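PDB 1JK0: ribonucleoside-diphosphate reductase small chain 2 from Saccharomyces cerevisiae, which helps make deoxyribonucleotides for DNA synthesis as a small subunit of ribonucleotide reductase, being required for proper folding of its partner RNR2 and for assembly with the large subunits. Local coordinates for residues Y194-F198 and N213-C217. Residues are numbered along the deposited sequence; the frame is centred on the assembly and turned at random.
Sequences YASMF and NRNIC
Asn213 pushes its carboxamide between Tyr194 and Phe198, two aromatic residues one helical turn apart, and its two ends meet different parts of the facing helix. The amide nitrogen ND2 sits over one face of the Phe198 ring, displaced from the ring centre and 3.4 Å from Phe198 CD1, with the amide plane turned 77° against the ring. Oxygen OD1 of Asn213 lies instead at the edge of the Tyr194 ring, roughly level with the ring and 3.5 Å from Tyr194 CD2; it also comes within 3.7 Å of Met197 CB. With CG anti to the backbone N (chi1 -171°), Asn213 extends toward helix 191-200, yet no hydrogen bond joins the two segments.

One turn on, Cys217 also touches both aromatic residues, but from different sides. Its SG approaches the Tyr194 ring obliquely, 4.4 Å from the centroid, and meets the Phe198 ring at its edge, 3.8 Å from Phe198 CE1. Farther out along the tyrosine, CE2 of Tyr194 packs on Ile216 CG2 at 3.9 Å. An alanine in place of Tyr194 would probably leave Ile216 CG2 without its aromatic partner on this helix, Cys217 SG with Phe198 as its one aromatic neighbour there, and a gap between the helices.

The pairing joins helix 191-200 to the long helix 207-232, the two short segments running nearly antiparallel at 154° with their axes 10.3 Å apart, inside the helical, ferritin-like fold of the small chain. Met197 turns its bent chain onto Tyr81 and Leu85 of helix 78-89, while Ile216 leads to helix 111-138, where it touches Tyr127 and the predicted active-site residue Tyr131.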
loop_
_atom_site.group_PDB
_atom_site.type_symbol
_atom_site.label_atom_id
_atom_site.label_comp_id
_atom_site.label_asym_id
_atom_site.label_seq_id
_atom_site.Cartn_x
_atom_site.Cartn_y
_atom_site.Cartn_z
ATOM N N TYR B 194 5.910 -6.923 26.333
ATOM C CA TYR B 194 5.744 -8.342 26.034
ATOM C C TYR B 194 6.233 -9.208 27.188
ATOM O O TYR B 194 5.573 -10.171 27.578
ATOM C CB TYR B 194 6.507 -8.704 24.760
ATOM C CG TYR B 194 6.343 -7.694 23.648
ATOM C CD1 TYR B 194 7.458 -7.102 23.057
ATOM C CD2 TYR B 194 5.078 -7.322 23.191
ATOM C CE1 TYR B 194 7.321 -6.164 22.039
ATOM C CE2 TYR B 194 4.930 -6.379 22.170
ATOM C CZ TYR B 194 6.057 -5.808 21.601
ATOM O OH TYR B 194 5.933 -4.883 20.593
ATOM N N ALA B 195 7.397 -8.862 27.729
ATOM C CA ALA B 195 7.971 -9.606 28.838
ATOM C C ALA B 195 6.940 -9.715 29.962
ATOM O O ALA B 195 6.798 -10.763 30.599
ATOM C CB ALA B 195 9.225 -8.902 29.332
ATOM N N SER B 196 6.209 -8.627 30.188
ATOM C CA SER B 196 5.191 -8.578 31.237
ATOM C C SER B 196 4.005 -9.464 30.927
ATOM O O SER B 196 3.668 -10.356 31.706
ATOM C CB SER B 196 4.688 -7.152 31.423
ATOM O OG SER B 196 5.759 -6.275 31.720
ATOM N N MET B 197 3.371 -9.202 29.787
ATOM C CA MET B 197 2.206 -9.960 29.359
ATOM C C MET B 197 2.497 -11.442 29.194
ATOM O O MET B 197 1.605 -12.272 29.349
ATOM C CB MET B 197 1.645 -9.381 28.062
ATOM C CG MET B 197 1.030 -8.007 28.230
ATOM S SD MET B 197 -0.199 -7.952 29.554
ATOM C CE MET B 197 0.651 -6.924 30.756
ATOM N N PHE B 198 3.738 -11.788 28.875
ATOM C CA PHE B 198 4.067 -13.199 28.744
ATOM C C PHE B 198 3.911 -13.809 30.139
ATOM O O PHE B 198 3.571 -14.985 30.293
ATOM C CB PHE B 198 5.498 -13.385 28.211
ATOM C CG PHE B 198 5.563 -13.700 26.731
ATOM C CD1 PHE B 198 6.131 -12.801 25.834
ATOM C CD2 PHE B 198 5.058 -14.902 26.237
ATOM C CE1 PHE B 198 6.197 -13.097 24.467
ATOM C CE2 PHE B 198 5.120 -15.204 24.869
ATOM C CZ PHE B 198 5.689 -14.303 23.989
ATOM N N ASN B 213 -0.470 -11.398 22.085
ATOM C CA ASN B 213 0.867 -11.012 22.499
ATOM C C ASN B 213 1.908 -11.901 21.837
ATOM O O ASN B 213 2.901 -11.413 21.318
ATOM C CB ASN B 213 1.017 -11.094 24.017
ATOM C CG ASN B 213 2.327 -10.486 24.503
ATOM O OD1 ASN B 213 2.503 -9.266 24.483
ATOM N ND2 ASN B 213 3.256 -11.338 24.928
ATOM N N ARG B 214 1.686 -13.207 21.855
ATOM C CA ARG B 214 2.640 -14.122 21.232
ATOM C C ARG B 214 2.953 -13.654 19.798
ATOM O O ARG B 214 4.116 -13.613 19.387
ATOM C CB ARG B 214 2.064 -15.543 21.213
ATOM C CG ARG B 214 3.082 -16.655 20.988
ATOM C CD ARG B 214 2.456 -18.071 21.132
ATOM N NE ARG B 214 1.714 -18.243 22.387
ATOM C CZ ARG B 214 0.389 -18.125 22.507
ATOM N NH1 ARG B 214 -0.359 -17.847 21.447
ATOM N NH2 ARG B 214 -0.193 -18.247 23.694
ATOM N N ASN B 215 1.909 -13.276 19.061
ATOM C CA ASN B 215 2.035 -12.821 17.672
ATOM C C ASN B 215 2.797 -11.524 17.450
ATOM O O ASN B 215 3.739 -11.463 16.666
ATOM C CB ASN B 215 0.657 -12.632 17.042
ATOM C CG ASN B 215 -0.086 -13.915 16.876
ATOM O OD1 ASN B 215 0.513 -14.980 16.748
ATOM N ND2 ASN B 215 -1.405 -13.826 16.847
ATOM N N ILE B 216 2.333 -10.472 18.107
ATOM C CA ILE B 216 2.940 -9.163 17.977
ATOM C C ILE B 216 4.431 -9.278 18.273
ATOM O O ILE B 216 5.271 -8.733 17.549
ATOM C CB ILE B 216 2.244 -8.148 18.937
ATOM C CG1 ILE B 216 0.766 -8.020 18.546
ATOM C CG2 ILE B 216 2.928 -6.786 18.874
ATOM C CD1 ILE B 216 -0.050 -7.091 19.424
ATOM N N CYS B 217 4.758 -10.029 19.314
ATOM C CA CYS B 217 6.139 -10.204 19.699
ATOM C C CYS B 217 6.869 -10.922 18.589
ATOM O O CYS B 217 8.002 -10.583 18.271
ATOM C CB CYS B 217 6.231 -11.009 20.993
ATOM S SG CYS B 217 7.782 -10.797 21.870
#